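Local coordinates for type IV secretion protein Dot (Legionella pneumophila, PDB 6KS5), which acts as a deubiquitinase that regulates the association of polyubiquitin with the Legionella phagosome, at residues Cys29-Phe34 with Met226-Val231; Leu220-Ile225 with Ser245-Tyr250. One frame throughout, in Å; residues are numbered along the deposited sequence.

Contact 1. Residues Cys29-Phe34 with Met226-Val231; sequences CFFHNF and MTMMKV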
loop_
_atom_site.group_PDB
_atom_site.type_symbol
_atom_site.label_atom_id
_atom_site.label_comp_id
_atom_site.label_asym_id
_atom_site.label_seq_id
_atom_site.Cartn_x
_atom_site.Cartn_y
_atom_site.Cartn_z
ATOM N N CYS A 29 -0.708 -3.739 -6.168
ATOM C CA CYS A 29 -1.645 -3.424 -7.241
ATOM C C CYS A 29 -1.995 -1.935 -7.266
ATOM O O CYS A 29 -2.112 -1.345 -8.347
ATOM C CB CYS A 29 -2.899 -4.276 -7.067
ATOM S SG CYS A 29 -4.268 -3.846 -8.155
ATOM N N PHE A 30 -2.138 -1.296 -6.088
ATOM C CA PHE A 30 -2.398 0.132 -6.063
ATOM C C PHE A 30 -1.170 0.923 -6.482
ATOM O O PHE A 30 -1.288 1.924 -7.196
ATOM C CB PHE A 30 -2.828 0.569 -4.687
ATOM C CG PHE A 30 -2.789 2.063 -4.536
ATOM C CD1 PHE A 30 -3.813 2.830 -5.060
ATOM C CD2 PHE A 30 -1.741 2.712 -3.893
ATOM C CE1 PHE A 30 -3.814 4.179 -4.950
ATOM C CE2 PHE A 30 -1.728 4.076 -3.778
ATOM C CZ PHE A 30 -2.770 4.816 -4.314
ATOM N N PHE A 31 0.005 0.539 -5.980
ATOM C CA PHE A 31 1.213 1.240 -6.375
ATOM C C PHE A 31 1.460 1.090 -7.867
ATOM O O PHE A 31 1.947 2.023 -8.514
ATOM C CB PHE A 31 2.397 0.727 -5.569
ATOM C CG PHE A 31 2.317 1.050 -4.117
ATOM C CD1 PHE A 31 2.201 2.361 -3.688
ATOM C CD2 PHE A 31 2.350 0.038 -3.175
ATOM C CE1 PHE A 31 2.130 2.657 -2.339
ATOM C CE2 PHE A 31 2.278 0.323 -1.826
ATOM C CZ PHE A 31 2.170 1.632 -1.406
ATOM N N HIS A 32 1.098 -0.061 -8.437
ATOM C CA HIS A 32 1.173 -0.203 -9.884
ATOM C C HIS A 32 0.226 0.776 -10.569
ATOM O O HIS A 32 0.586 1.383 -11.582
ATOM C CB HIS A 32 0.865 -1.644 -10.291
ATOM C CG HIS A 32 1.847 -2.648 -9.770
ATOM N ND1 HIS A 32 1.556 -3.993 -9.672
ATOM C CD2 HIS A 32 3.115 -2.506 -9.312
ATOM C CE1 HIS A 32 2.600 -4.634 -9.177
ATOM N NE2 HIS A 32 3.559 -3.755 -8.949
ATOM N N ASN A 33 -0.982 0.956 -10.020
ATOM C CA ASN A 33 -1.902 1.972 -10.532
ATOM C C ASN A 33 -1.292 3.367 -10.435
ATOM O O ASN A 33 -1.334 4.148 -11.394
ATOM C CB ASN A 33 -3.225 1.929 -9.762
ATOM C CG ASN A 33 -4.177 0.868 -10.275
ATOM O OD1 ASN A 33 -5.205 1.182 -10.870
ATOM N ND2 ASN A 33 -3.854 -0.394 -10.019
ATOM N N PHE A 34 -0.742 3.708 -9.268
ATOM C CA PHE A 34 -0.094 5.006 -9.119
ATOM C C PHE A 34 1.128 5.121 -10.015
ATOM O O PHE A 34 1.423 6.208 -10.526
ATOM C CB PHE A 34 0.303 5.235 -7.661
ATOM C CG PHE A 34 0.825 6.615 -7.386
ATOM C CD1 PHE A 34 0.101 7.728 -7.776
ATOM C CD2 PHE A 34 2.036 6.800 -6.735
ATOM C CE1 PHE A 34 0.571 9.000 -7.528
ATOM C CE2 PHE A 34 2.514 8.073 -6.481
ATOM C CZ PHE A 34 1.779 9.174 -6.880
ATOM N N MET A 226 -5.699 7.214 1.210
ATOM C CA MET A 226 -6.102 8.614 1.303
ATOM C C MET A 226 -5.068 9.438 2.066
ATOM O O MET A 226 -4.668 10.515 1.606
ATOM C CB MET A 226 -7.486 8.723 1.946
ATOM C CG MET A 226 -8.635 8.444 0.979
ATOM S SD MET A 226 -8.710 9.607 -0.408
ATOM C CE MET A 226 -8.117 8.587 -1.753
ATOM N N THR A 227 -4.594 8.936 3.217
ATOM C CA THR A 227 -3.529 9.641 3.931
ATOM C C THR A 227 -2.222 9.615 3.148
ATOM O O THR A 227 -1.397 10.523 3.300
ATOM C CB THR A 227 -3.307 9.049 5.327
ATOM O OG1 THR A 227 -2.378 7.963 5.252
ATOM C CG2 THR A 227 -4.619 8.555 5.928
ATOM N N MET A 228 -2.014 8.591 2.312
ATOM C CA MET A 228 -0.850 8.583 1.431
ATOM C C MET A 228 -0.989 9.624 0.334
ATOM O O MET A 228 -0.024 10.325 0.008
ATOM C CB MET A 228 -0.653 7.200 0.815
ATOM C CG MET A 228 0.097 6.226 1.691
ATOM S SD MET A 228 0.365 4.639 0.885
ATOM C CE MET A 228 1.256 3.771 2.179
ATOM N N MET A 229 -2.177 9.730 -0.261
ATOM C CA MET A 229 -2.383 10.735 -1.294
ATOM C C MET A 229 -2.474 12.132 -0.704
ATOM O O MET A 229 -2.167 13.105 -1.403
ATOM C CB MET A 229 -3.642 10.414 -2.102
ATOM C CG MET A 229 -3.578 9.098 -2.871
ATOM S SD MET A 229 -2.410 9.111 -4.249
ATOM C CE MET A 229 -1.208 7.913 -3.684
ATOM N N LYS A 230 -2.861 12.252 0.570
ATOM C CA LYS A 230 -2.936 13.568 1.195
ATOM C C LYS A 230 -1.556 14.111 1.536
ATOM O O LYS A 230 -1.343 15.329 1.480
ATOM C CB LYS A 230 -3.808 13.514 2.450
ATOM N N VAL A 231 -0.606 13.233 1.868
ATOM C CA VAL A 231 0.721 13.696 2.252
ATOM C C VAL A 231 1.514 14.208 1.057
ATOM O O VAL A 231 2.509 14.920 1.239
ATOM C CB VAL A 231 1.494 12.578 2.971
ATOM C CG1 VAL A 231 2.201 11.684 1.962
ATOM C CG2 VAL A 231 2.489 13.173 3.951
#
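Phe-30, Phe-31 and Phe-34 of helix 29-40 meet Met-228 and Met-229 across two helical segments that run in roughly the same direction, their axes crossing at -31° and coming no closer than 13.3 Å. At that spacing the backbones stay well apart, and long side chains have to bridge the gap. Met-229 does most of this. Its chain bends at both chi2 and chi3, which swings the methyl CE in between two phenyl rings. Met-229 CE arrives at the edge of the Phe-30 ring, close to its plane and 3.5 Å from Phe-30 CZ. Met-229 CE also sits over the centre of one face of Phe-34, 4.3 Å from the ring centroid, in a CH-pi contact; the sulfur behind it lies obliquely to that ring as a Met-aromatic contact. One methyl thus meets one ring by its edge and another by its face. Phe-30 reaches it with CG anti to the backbone N (chi1 166°), coming from the direction opposite to Met-229. Met-228 behaves differently: extended beyond CG, it crosses Phe-31 at about a right angle and sets SD 4.2 Å from Phe-31 CE1, oblique to the ring. Within helix 29-40, the Cys-29 carbonyl oxygen accepts from both Asn-33 N and Asn-33 ND2, which approach from opposite faces of its plane. ND2 also bonds to Tyr-271 O, tying this helix turn to the loop that carries His-270. Leu-236 of strand 236-239 packs on Phe-30 and Met-229, while helix 95-112 covers Phe-31. The whole is a buried Phe-Met core with Met-aromatic contacts between two helices; Cys-29 beginning its helix with His-270 against it is consistent with a cysteine-protease type of deubiquitinase site.

Contact 2. Residues Leu220-Ile225 with Ser245-Tyr250; sequences LSYIEI and SIVAEY
Tyr-222, in the first turn of helix 222-231, packs against Val-247 and Ala-248, which together form a classic beta bulge: both face Ile-238 of the neighbouring strand, and both make backbone hydrogen bonds with it. The chain turns a corner at these two residues, and the corner is what meets the tyrosine. The tight side belongs to Ala-248, which is buried. Ala-248 CB points toward the helix and lies 3.7 Å from Tyr-222 CB and equally near Tyr-222 CD2, oblique to the ring. The backbones come closest here too, with the CA atoms of Tyr-222 and Ala-248 6.5 Å apart. The tyrosine has CG between its backbone N and carbonyl carbon (chi1 56°), with the Ala-248 methyl beside CB and CD2 and one ring face turned to Val-247 CG1. The loose side is Val-247, which is exposed and offers a single methyl, CG1, standing 4.3 Å above that face of the Tyr-222 ring, displaced toward the rim rather than over the centre. Strand 246-250 is an outermost strand of the mixed sheet, so this contact lays the start of a helix against the sheet's margin. On the inner flank, Ile-225 packs on Leu-236, and Glu-224 turns to helix 193-214. Ser-221 holds the N-cap position, and Glu-224 bends back to it as in one half of a capping box: Ser-221 N donates to Glu-224 OE2 at 2.6 Å, meeting the carboxylate on its syn side, 21° out of plane.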
loop_
_atom_site.group_PDB
_atom_site.type_symbol
_atom_site.label_atom_id
_atom_site.label_comp_id
_atom_site.label_asym_id
_atom_site.label_seq_id
_atom_site.Cartn_x
_atom_site.Cartn_y
_atom_site.Cartn_z
ATOM N N LEU A 220 -3.270 -2.782 1.162
ATOM C CA LEU A 220 -3.752 -1.452 1.486
ATOM C C LEU A 220 -5.235 -1.327 1.171
ATOM O O LEU A 220 -5.713 -1.822 0.143
ATOM C CB LEU A 220 -2.972 -0.407 0.691
ATOM C CG LEU A 220 -1.952 0.463 1.421
ATOM C CD1 LEU A 220 -0.847 -0.395 2.009
ATOM C CD2 LEU A 220 -1.380 1.492 0.455
ATOM N N SER A 221 -5.955 -0.663 2.067
ATOM C CA SER A 221 -7.330 -0.255 1.859
ATOM C C SER A 221 -7.353 1.236 1.537
ATOM O O SER A 221 -6.322 1.911 1.545
ATOM C CB SER A 221 -8.163 -0.565 3.100
ATOM O OG SER A 221 -7.663 0.162 4.208
ATOM N N TYR A 222 -8.550 1.766 1.281
ATOM C CA TYR A 222 -8.657 3.176 0.922
ATOM C C TYR A 222 -8.321 4.108 2.081
ATOM O O TYR A 222 -8.139 5.308 1.845
ATOM C CB TYR A 222 -10.059 3.479 0.385
ATOM C CG TYR A 222 -11.170 3.114 1.332
ATOM C CD1 TYR A 222 -11.697 1.829 1.354
ATOM C CD2 TYR A 222 -11.699 4.056 2.203
ATOM C CE1 TYR A 222 -12.718 1.489 2.225
ATOM C CE2 TYR A 222 -12.721 3.726 3.076
ATOM C CZ TYR A 222 -13.228 2.442 3.082
ATOM O OH TYR A 222 -14.245 2.111 3.952
ATOM N N ILE A 223 -8.218 3.581 3.306
ATOM C CA ILE A 223 -7.832 4.391 4.462
ATOM C C ILE A 223 -6.390 4.865 4.321
ATOM O O ILE A 223 -6.109 6.070 4.299
ATOM C CB ILE A 223 -8.017 3.593 5.766
ATOM C CG1 ILE A 223 -9.496 3.321 6.034
ATOM C CG2 ILE A 223 -7.348 4.309 6.942
ATOM C CD1 ILE A 223 -10.180 4.419 6.777
ATOM N N GLU A 224 -5.456 3.915 4.232
ATOM C CA GLU A 224 -4.043 4.263 4.108
ATOM C C GLU A 224 -3.786 5.085 2.854
ATOM O O GLU A 224 -2.988 6.029 2.869
ATOM C CB GLU A 224 -3.185 2.996 4.090
ATOM C CG GLU A 224 -3.417 2.044 5.264
ATOM C CD GLU A 224 -4.478 0.982 5.011
ATOM O OE1 GLU A 224 -4.736 0.178 5.929
ATOM O OE2 GLU A 224 -5.044 0.933 3.901
ATOM N N ILE A 225 -4.474 4.756 1.763
ATOM C CA ILE A 225 -4.214 5.412 0.489
ATOM C C ILE A 225 -4.573 6.891 0.570
ATOM O O ILE A 225 -3.833 7.751 0.079
ATOM C CB ILE A 225 -4.982 4.683 -0.631
ATOM C CG1 ILE A 225 -4.347 3.320 -0.906
ATOM C CG2 ILE A 225 -5.051 5.535 -1.885
ATOM C CD1 ILE A 225 -5.203 2.414 -1.763
ATOM N N SER A 245 -20.267 4.493 -8.058
ATOM C CA SER A 245 -20.374 5.504 -7.014
ATOM C C SER A 245 -19.047 5.667 -6.278
ATOM O O SER A 245 -18.208 4.763 -6.245
ATOM C CB SER A 245 -21.493 5.164 -6.026
ATOM O OG SER A 245 -21.470 3.798 -5.656
ATOM N N ILE A 246 -18.865 6.849 -5.696
ATOM C CA ILE A 246 -17.615 7.216 -5.037
ATOM C C ILE A 246 -17.516 6.485 -3.704
ATOM O O ILE A 246 -18.446 6.528 -2.890
ATOM C CB ILE A 246 -17.531 8.742 -4.842
ATOM C CG1 ILE A 246 -17.745 9.481 -6.168
ATOM C CG2 ILE A 246 -16.209 9.146 -4.191
ATOM C CD1 ILE A 246 -19.185 9.966 -6.389
ATOM N N VAL A 247 -16.394 5.806 -3.480
ATOM C CA VAL A 247 -16.129 5.101 -2.225
ATOM C C VAL A 247 -15.211 5.908 -1.314
ATOM O O VAL A 247 -15.466 6.040 -0.117
ATOM C CB VAL A 247 -15.542 3.700 -2.514
ATOM C CG1 VAL A 247 -14.864 3.132 -1.270
ATOM C CG2 VAL A 247 -16.628 2.764 -3.009
ATOM N N ALA A 248 -14.134 6.449 -1.874
ATOM C CA ALA A 248 -13.209 7.306 -1.154
ATOM C C ALA A 248 -12.688 8.352 -2.128
ATOM O O ALA A 248 -12.507 8.074 -3.317
ATOM C CB ALA A 248 -12.055 6.506 -0.545
ATOM N N GLU A 249 -12.450 9.556 -1.618
ATOM C CA GLU A 249 -12.169 10.696 -2.481
ATOM C C GLU A 249 -11.258 11.668 -1.752
ATOM O O GLU A 249 -11.489 11.977 -0.580
ATOM C CB GLU A 249 -13.471 11.395 -2.893
ATOM C CG GLU A 249 -13.491 11.941 -4.317
ATOM C CD GLU A 249 -14.680 12.856 -4.586
ATOM O OE1 GLU A 249 -15.012 13.072 -5.772
ATOM O OE2 GLU A 249 -15.284 13.357 -3.613
ATOM N N TYR A 250 -10.222 12.139 -2.438
ATOM C CA TYR A 250 -9.426 13.271 -1.980
ATOM C C TYR A 250 -9.519 14.369 -3.030
ATOM O O TYR A 250 -9.191 14.146 -4.202
ATOM C CB TYR A 250 -7.969 12.877 -1.731
ATOM C CG TYR A 250 -7.092 14.053 -1.352
ATOM C CD1 TYR A 250 -7.467 14.924 -0.338
ATOM C CD2 TYR A 250 -5.893 14.294 -2.012
ATOM C CE1 TYR A 250 -6.672 16.001 0.012
ATOM C CE2 TYR A 250 -5.092 15.371 -1.670
ATOM C CZ TYR A 250 -5.487 16.221 -0.658
ATOM O OH TYR A 250 -4.695 17.290 -0.312
#

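From the N terminus, the chain passes through 29-34 and then a long region, about half of it helix and none of it strand, before reaching 220-225, where helix 222-231 begins; its continuation, 226-231, closes the long loop of contact 1 against helix 29-40. The chain continues through strand 236-239 to 245-250, closing the much shorter loop of contact 2. Since 220-225 falls before contact 1 closes and 245-250 after it, the two loops cross. Helix 222-231 serves both, tying the early helix 29-40 to the margin of the sheet. The contacts also touch directly: Phe-30 CZ lies 3.4 Å from Ile-225 CG2, and Met-226 SD packs on the backbone at Glu-249 and Tyr-250.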